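Local coordinates for protein Syntaxin1 (PDB 2XHE) that probably acts as a target-membrane SNARE of the syntaxin family, binding partner SNAREs in membrane fusion and vesicle transport, at residues I57-H71 and F147-N161. Residues are numbered along the deposited sequence; the frame is centred on the assembly and turned at random.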
loop_
_atom_site.group_PDB
_atom_site.type_symbol
_atom_site.label_atom_id
_atom_site.label_comp_id
_atom_site.label_asym_id
_atom_site.label_seq_id
_atom_site.Cartn_x
_atom_site.Cartn_y
_atom_site.Cartn_z
ATOM N N ILE B 57 26.579 -8.868 -4.292
ATOM C CA ILE B 57 25.567 -8.115 -5.039
ATOM C C ILE B 57 26.008 -6.661 -5.235
ATOM O O ILE B 57 26.040 -6.167 -6.364
ATOM C CB ILE B 57 24.161 -8.173 -4.370
ATOM C CG1 ILE B 57 23.491 -9.520 -4.606
ATOM C CG2 ILE B 57 23.231 -7.094 -4.914
ATOM C CD1 ILE B 57 22.201 -9.665 -3.833
ATOM N N GLU B 58 26.358 -5.983 -4.141
ATOM C CA GLU B 58 26.908 -4.624 -4.230
ATOM C C GLU B 58 28.124 -4.547 -5.172
ATOM O O GLU B 58 28.218 -3.642 -6.001
ATOM C CB GLU B 58 27.266 -4.072 -2.846
ATOM C CG GLU B 58 26.087 -3.902 -1.899
ATOM C CD GLU B 58 26.472 -3.193 -0.602
ATOM O OE1 GLU B 58 27.559 -2.572 -0.551
ATOM O OE2 GLU B 58 25.683 -3.253 0.369
ATOM N N ASP B 59 29.049 -5.498 -5.046
ATOM C CA ASP B 59 30.188 -5.577 -5.954
ATOM C C ASP B 59 29.713 -5.624 -7.401
ATOM O O ASP B 59 30.097 -4.778 -8.214
ATOM C CB ASP B 59 31.058 -6.798 -5.643
ATOM C CG ASP B 59 31.949 -6.593 -4.417
ATOM O OD1 ASP B 59 32.112 -5.429 -3.978
ATOM O OD2 ASP B 59 32.487 -7.598 -3.893
ATOM N N ILE B 60 28.871 -6.609 -7.716
ATOM C CA ILE B 60 28.301 -6.722 -9.054
ATOM C C ILE B 60 27.663 -5.404 -9.515
ATOM O O ILE B 60 27.854 -4.987 -10.658
ATOM C CB ILE B 60 27.268 -7.860 -9.146
ATOM C CG1 ILE B 60 27.904 -9.198 -8.781
ATOM C CG2 ILE B 60 26.666 -7.932 -10.541
ATOM C CD1 ILE B 60 27.039 -10.391 -9.166
ATOM N N GLU B 61 26.916 -4.746 -8.628
ATOM C CA GLU B 61 26.267 -3.476 -8.965
ATOM C C GLU B 61 27.247 -2.437 -9.490
ATOM O O GLU B 61 26.962 -1.758 -10.474
ATOM C CB GLU B 61 25.510 -2.902 -7.770
ATOM C CG GLU B 61 24.172 -3.561 -7.529
ATOM C CD GLU B 61 23.251 -2.711 -6.684
ATOM O OE1 GLU B 61 22.473 -1.925 -7.270
ATOM O OE2 GLU B 61 23.307 -2.830 -5.439
ATOM N N GLN B 62 28.392 -2.311 -8.818
ATOM C CA GLN B 62 29.443 -1.380 -9.222
ATOM C C GLN B 62 30.085 -1.851 -10.524
ATOM O O GLN B 62 30.271 -1.071 -11.457
ATOM C CB GLN B 62 30.505 -1.270 -8.124
ATOM C CG GLN B 62 30.709 0.138 -7.559
ATOM C CD GLN B 62 29.548 0.610 -6.687
ATOM O OE1 GLN B 62 28.790 -0.197 -6.145
ATOM N NE2 GLN B 62 29.409 1.927 -6.547
ATOM N N ALA B 63 30.415 -3.137 -10.576
ATOM C CA ALA B 63 30.988 -3.755 -11.767
ATOM C C ALA B 63 30.131 -3.546 -13.022
ATOM O O ALA B 63 30.650 -3.245 -14.095
ATOM C CB ALA B 63 31.221 -5.247 -11.519
ATOM N N ILE B 64 28.823 -3.722 -12.883
ATOM C CA ILE B 64 27.902 -3.540 -13.997
ATOM C C ILE B 64 28.018 -2.140 -14.600
ATOM O O ILE B 64 28.101 -1.984 -15.819
ATOM C CB ILE B 64 26.428 -3.821 -13.568
ATOM C CG1 ILE B 64 26.151 -5.327 -13.546
ATOM C CG2 ILE B 64 25.443 -3.130 -14.495
ATOM C CD1 ILE B 64 25.044 -5.715 -12.597
ATOM N N GLU B 65 28.032 -1.123 -13.747
ATOM C CA GLU B 65 28.042 0.261 -14.220
ATOM C C GLU B 65 29.412 0.676 -14.757
ATOM O O GLU B 65 29.592 1.799 -15.221
ATOM C CB GLU B 65 27.568 1.222 -13.123
ATOM C CG GLU B 65 26.206 0.859 -12.508
ATOM C CD GLU B 65 25.067 0.794 -13.527
ATOM O OE1 GLU B 65 25.148 1.483 -14.569
ATOM O OE2 GLU B 65 24.084 0.058 -13.278
ATOM N N GLN B 66 30.371 -0.243 -14.701
ATOM C CA GLN B 66 31.684 -0.017 -15.285
ATOM C C GLN B 66 31.788 -0.726 -16.629
ATOM O O GLN B 66 32.443 -0.243 -17.552
ATOM C CB GLN B 66 32.786 -0.494 -14.337
ATOM C CG GLN B 66 32.936 0.355 -13.075
ATOM C CD GLN B 66 33.593 -0.406 -11.939
ATOM O OE1 GLN B 66 34.242 -1.434 -12.161
ATOM N NE2 GLN B 66 33.418 0.088 -10.713
ATOM N N VAL B 67 31.143 -1.882 -16.734
ATOM C CA VAL B 67 31.009 -2.548 -18.021
ATOM C C VAL B 67 30.197 -1.642 -18.944
ATOM O O VAL B 67 30.358 -1.670 -20.157
ATOM C CB VAL B 67 30.331 -3.931 -17.891
ATOM C CG1 VAL B 67 30.247 -4.610 -19.239
ATOM C CG2 VAL B 67 31.094 -4.808 -16.910
ATOM N N ALA B 68 29.331 -0.823 -18.358
ATOM C CA ALA B 68 28.540 0.122 -19.141
ATOM C C ALA B 68 29.447 1.056 -19.946
ATOM O O ALA B 68 29.347 1.122 -21.172
ATOM C CB ALA B 68 27.603 0.917 -18.241
ATOM N N GLN B 69 30.338 1.765 -19.257
ATOM C CA GLN B 69 31.280 2.668 -19.921
ATOM C C GLN B 69 32.213 1.942 -20.886
ATOM O O GLN B 69 32.332 2.322 -22.051
ATOM C CB GLN B 69 32.107 3.441 -18.896
ATOM C CG GLN B 69 31.278 4.287 -17.963
ATOM C CD GLN B 69 32.130 5.048 -16.976
ATOM O OE1 GLN B 69 33.361 4.977 -17.015
ATOM N NE2 GLN B 69 31.480 5.786 -16.078
ATOM N N LEU B 70 32.877 0.900 -20.397
ATOM C CA LEU B 70 33.822 0.148 -21.216
ATOM C C LEU B 70 33.247 -0.253 -22.576
ATOM O O LEU B 70 33.991 -0.438 -23.540
ATOM C CB LEU B 70 34.326 -1.088 -20.465
ATOM C CG LEU B 70 35.172 -0.851 -19.215
ATOM C CD1 LEU B 70 35.733 -2.170 -18.703
ATOM C CD2 LEU B 70 36.297 0.134 -19.507
ATOM N N HIS B 71 31.925 -0.384 -22.650
ATOM C CA HIS B 71 31.254 -0.748 -23.896
ATOM C C HIS B 71 31.070 0.442 -24.833
ATOM O O HIS B 71 31.471 0.389 -26.000
ATOM C CB HIS B 71 29.896 -1.386 -23.612
ATOM C CG HIS B 71 29.950 -2.868 -23.429
ATOM N ND1 HIS B 71 30.509 -3.713 -24.365
ATOM C CD2 HIS B 71 29.503 -3.661 -22.428
ATOM C CE1 HIS B 71 30.412 -4.959 -23.944
ATOM N NE2 HIS B 71 29.806 -4.957 -22.769
ATOM N N PHE B 147 18.912 -10.172 -6.068
ATOM C CA PHE B 147 19.784 -10.753 -7.088
ATOM C C PHE B 147 19.249 -10.699 -8.537
ATOM O O PHE B 147 19.949 -10.216 -9.431
ATOM C CB PHE B 147 20.199 -12.182 -6.716
ATOM C CG PHE B 147 21.197 -12.775 -7.663
ATOM C CD1 PHE B 147 22.342 -12.076 -8.004
ATOM C CD2 PHE B 147 20.992 -14.020 -8.224
ATOM C CE1 PHE B 147 23.260 -12.612 -8.885
ATOM C CE2 PHE B 147 21.911 -14.560 -9.105
ATOM C CZ PHE B 147 23.037 -13.856 -9.439
ATOM N N VAL B 148 18.032 -11.199 -8.766
ATOM C CA VAL B 148 17.415 -11.190 -10.101
ATOM C C VAL B 148 17.305 -9.756 -10.636
ATOM O O VAL B 148 17.497 -9.507 -11.834
ATOM C CB VAL B 148 16.008 -11.899 -10.106
ATOM C CG1 VAL B 148 15.237 -11.666 -11.425
ATOM C CG2 VAL B 148 16.142 -13.400 -9.848
ATOM N N LYS B 149 17.016 -8.813 -9.742
ATOM C CA LYS B 149 16.874 -7.414 -10.135
ATOM C C LYS B 149 18.201 -6.793 -10.549
ATOM O O LYS B 149 18.239 -6.017 -11.493
ATOM C CB LYS B 149 16.212 -6.593 -9.022
ATOM C CG LYS B 149 16.088 -5.103 -9.326
ATOM C CD LYS B 149 15.566 -4.315 -8.117
ATOM C CE LYS B 149 14.073 -4.575 -7.843
ATOM N NZ LYS B 149 13.776 -5.837 -7.093
ATOM N N VAL B 150 19.284 -7.135 -9.848
ATOM C CA VAL B 150 20.619 -6.636 -10.195
ATOM C C VAL B 150 21.066 -7.237 -11.504
ATOM O O VAL B 150 21.576 -6.538 -12.375
ATOM C CB VAL B 150 21.713 -6.944 -9.124
ATOM C CG1 VAL B 150 23.055 -6.443 -9.599
ATOM C CG2 VAL B 150 21.394 -6.270 -7.810
ATOM N N MET B 151 20.877 -8.539 -11.640
ATOM C CA MET B 151 21.305 -9.216 -12.852
ATOM C C MET B 151 20.506 -8.743 -14.048
ATOM O O MET B 151 20.964 -8.808 -15.182
ATOM C CB MET B 151 21.207 -10.731 -12.702
ATOM C CG MET B 151 22.189 -11.277 -11.675
ATOM S SD MET B 151 23.861 -10.575 -11.840
ATOM C CE MET B 151 24.587 -11.717 -13.018
ATOM N N THR B 152 19.303 -8.260 -13.792
ATOM C CA THR B 152 18.463 -7.795 -14.872
ATOM C C THR B 152 19.054 -6.511 -15.408
ATOM O O THR B 152 18.954 -6.224 -16.597
ATOM C CB THR B 152 17.014 -7.586 -14.410
ATOM O OG1 THR B 152 16.445 -8.860 -14.086
ATOM C CG2 THR B 152 16.186 -6.940 -15.508
ATOM N N ARG B 153 19.682 -5.745 -14.523
ATOM C CA ARG B 153 20.357 -4.523 -14.941
ATOM C C ARG B 153 21.514 -4.906 -15.856
ATOM O O ARG B 153 21.725 -4.283 -16.894
ATOM C CB ARG B 153 20.841 -3.719 -13.735
ATOM C CG ARG B 153 21.609 -2.463 -14.098
ATOM C CD ARG B 153 20.892 -1.653 -15.170
ATOM N NE ARG B 153 21.654 -0.464 -15.552
ATOM C CZ ARG B 153 21.538 0.163 -16.721
ATOM N NH1 ARG B 153 20.690 -0.285 -17.642
ATOM N NH2 ARG B 153 22.276 1.238 -16.974
ATOM N N TYR B 154 22.235 -5.956 -15.472
ATOM C CA TYR B 154 23.320 -6.508 -16.282
ATOM C C TYR B 154 22.791 -6.984 -17.635
ATOM O O TYR B 154 23.245 -6.534 -18.683
ATOM C CB TYR B 154 23.992 -7.659 -15.530
ATOM C CG TYR B 154 25.254 -8.210 -16.163
ATOM C CD1 TYR B 154 26.306 -7.376 -16.515
ATOM C CD2 TYR B 154 25.406 -9.578 -16.371
ATOM C CE1 TYR B 154 27.474 -7.890 -17.082
ATOM C CE2 TYR B 154 26.565 -10.102 -16.933
ATOM C CZ TYR B 154 27.597 -9.256 -17.288
ATOM O OH TYR B 154 28.746 -9.781 -17.850
ATOM N N ASN B 155 21.824 -7.893 -17.607
ATOM C CA ASN B 155 21.206 -8.392 -18.830
ATOM C C ASN B 155 20.789 -7.254 -19.759
ATOM O O ASN B 155 20.864 -7.384 -20.983
ATOM C CB ASN B 155 20.001 -9.279 -18.495
ATOM C CG ASN B 155 19.313 -9.831 -19.731
ATOM O OD1 ASN B 155 18.437 -9.180 -20.312
ATOM N ND2 ASN B 155 19.683 -11.053 -20.124
ATOM N N ASP B 156 20.363 -6.137 -19.176
ATOM C CA ASP B 156 19.876 -5.013 -19.968
ATOM C C ASP B 156 21.000 -4.241 -20.645
ATOM O O ASP B 156 20.861 -3.857 -21.801
ATOM C CB ASP B 156 18.999 -4.079 -19.133
ATOM C CG ASP B 156 17.520 -4.440 -19.212
ATOM O OD1 ASP B 156 17.152 -5.330 -20.016
ATOM O OD2 ASP B 156 16.720 -3.827 -18.471
ATOM N N VAL B 157 22.108 -4.028 -19.935
ATOM C CA VAL B 157 23.264 -3.322 -20.501
ATOM C C VAL B 157 24.006 -4.166 -21.545
ATOM O O VAL B 157 24.580 -3.623 -22.489
ATOM C CB VAL B 157 24.239 -2.808 -19.404
ATOM C CG1 VAL B 157 24.625 -3.924 -18.466
ATOM C CG2 VAL B 157 25.484 -2.181 -20.025
ATOM N N GLN B 158 23.978 -5.488 -21.388
ATOM C CA GLN B 158 24.567 -6.389 -22.385
ATOM C C GLN B 158 23.802 -6.372 -23.710
ATOM O O GLN B 158 24.359 -6.039 -24.754
ATOM C CB GLN B 158 24.683 -7.821 -21.849
ATOM C CG GLN B 158 25.713 -7.993 -20.725
ATOM C CD GLN B 158 27.155 -7.709 -21.164
ATOM O OE1 GLN B 158 27.939 -8.628 -21.400
ATOM N NE2 GLN B 158 27.506 -6.434 -21.256
ATOM N N ALA B 159 22.527 -6.729 -23.669
ATOM C CA ALA B 159 21.692 -6.675 -24.865
ATOM C C ALA B 159 21.593 -5.260 -25.440
ATOM O O ALA B 159 21.562 -5.085 -26.654
ATOM C CB ALA B 159 20.315 -7.220 -24.568
ATOM N N GLU B 160 21.538 -4.262 -24.561
ATOM C CA GLU B 160 21.504 -2.857 -24.970
ATOM C C GLU B 160 22.707 -2.513 -25.834
ATOM O O GLU B 160 22.571 -1.855 -26.866
ATOM C CB GLU B 160 21.474 -1.946 -23.737
ATOM C CG GLU B 160 21.575 -0.448 -24.012
ATOM C CD GLU B 160 21.399 0.395 -22.745
ATOM O OE1 GLU B 160 21.967 1.506 -22.680
ATOM O OE2 GLU B 160 20.694 -0.052 -21.810
ATOM N N ASN B 161 23.883 -2.966 -25.401
ATOM C CA ASN B 161 25.125 -2.718 -26.128
ATOM C C ASN B 161 25.296 -3.625 -27.347
ATOM O O ASN B 161 25.857 -3.202 -28.353
ATOM C CB ASN B 161 26.348 -2.816 -25.199
ATOM C CG ASN B 161 26.732 -1.471 -24.581
ATOM O OD1 ASN B 161 26.831 -1.338 -23.360
ATOM N ND2 ASN B 161 26.954 -0.472 -25.425
#
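The amide of Q158 reaches across to H71, its NE2 donating to the imidazole NE2 at 3.1 Å with an N-H...N angle of 149°. The acceptor lies close to the amide plane, but the donor sits 28° out of the imidazole plane. The other end of this amide is held too, since Q158 OE1 is hydrogen-bonded to S225 of helix 214-237, so the amide ties its own helix to two others, and the bonds at both ends should hold its orientation. Over one face of the H71 ring, towards its rim, stands CB of N161, a CH-pi contact 4.3 Å from the centroid.

Away from this polar end the interface is mainly apolar and shows knobs-into-holes packing in both directions. I64 enters the hole formed by V150, R153, Y154 and V157: CG1 lies 3.6 Å from Y154 CD1, while CG2, anti to the backbone N, turns to R153 CG and V157 CG1. In return V150 fits among I57, I60, E61 and I64, its CG2 3.5 Å from I57 CG2. At the exposed margin, E65 bends to bring OE2 to the guanidinium edge of R153, a weak salt-bridged bond of 3.4 Å to NE.

The axes of 57-71 and 147-161 approach to 9.9 Å and run 11° from parallel; they belong to helices 44-72 and 131-171, the first and third helices of the Habc three-helix bundle characteristic of syntaxins.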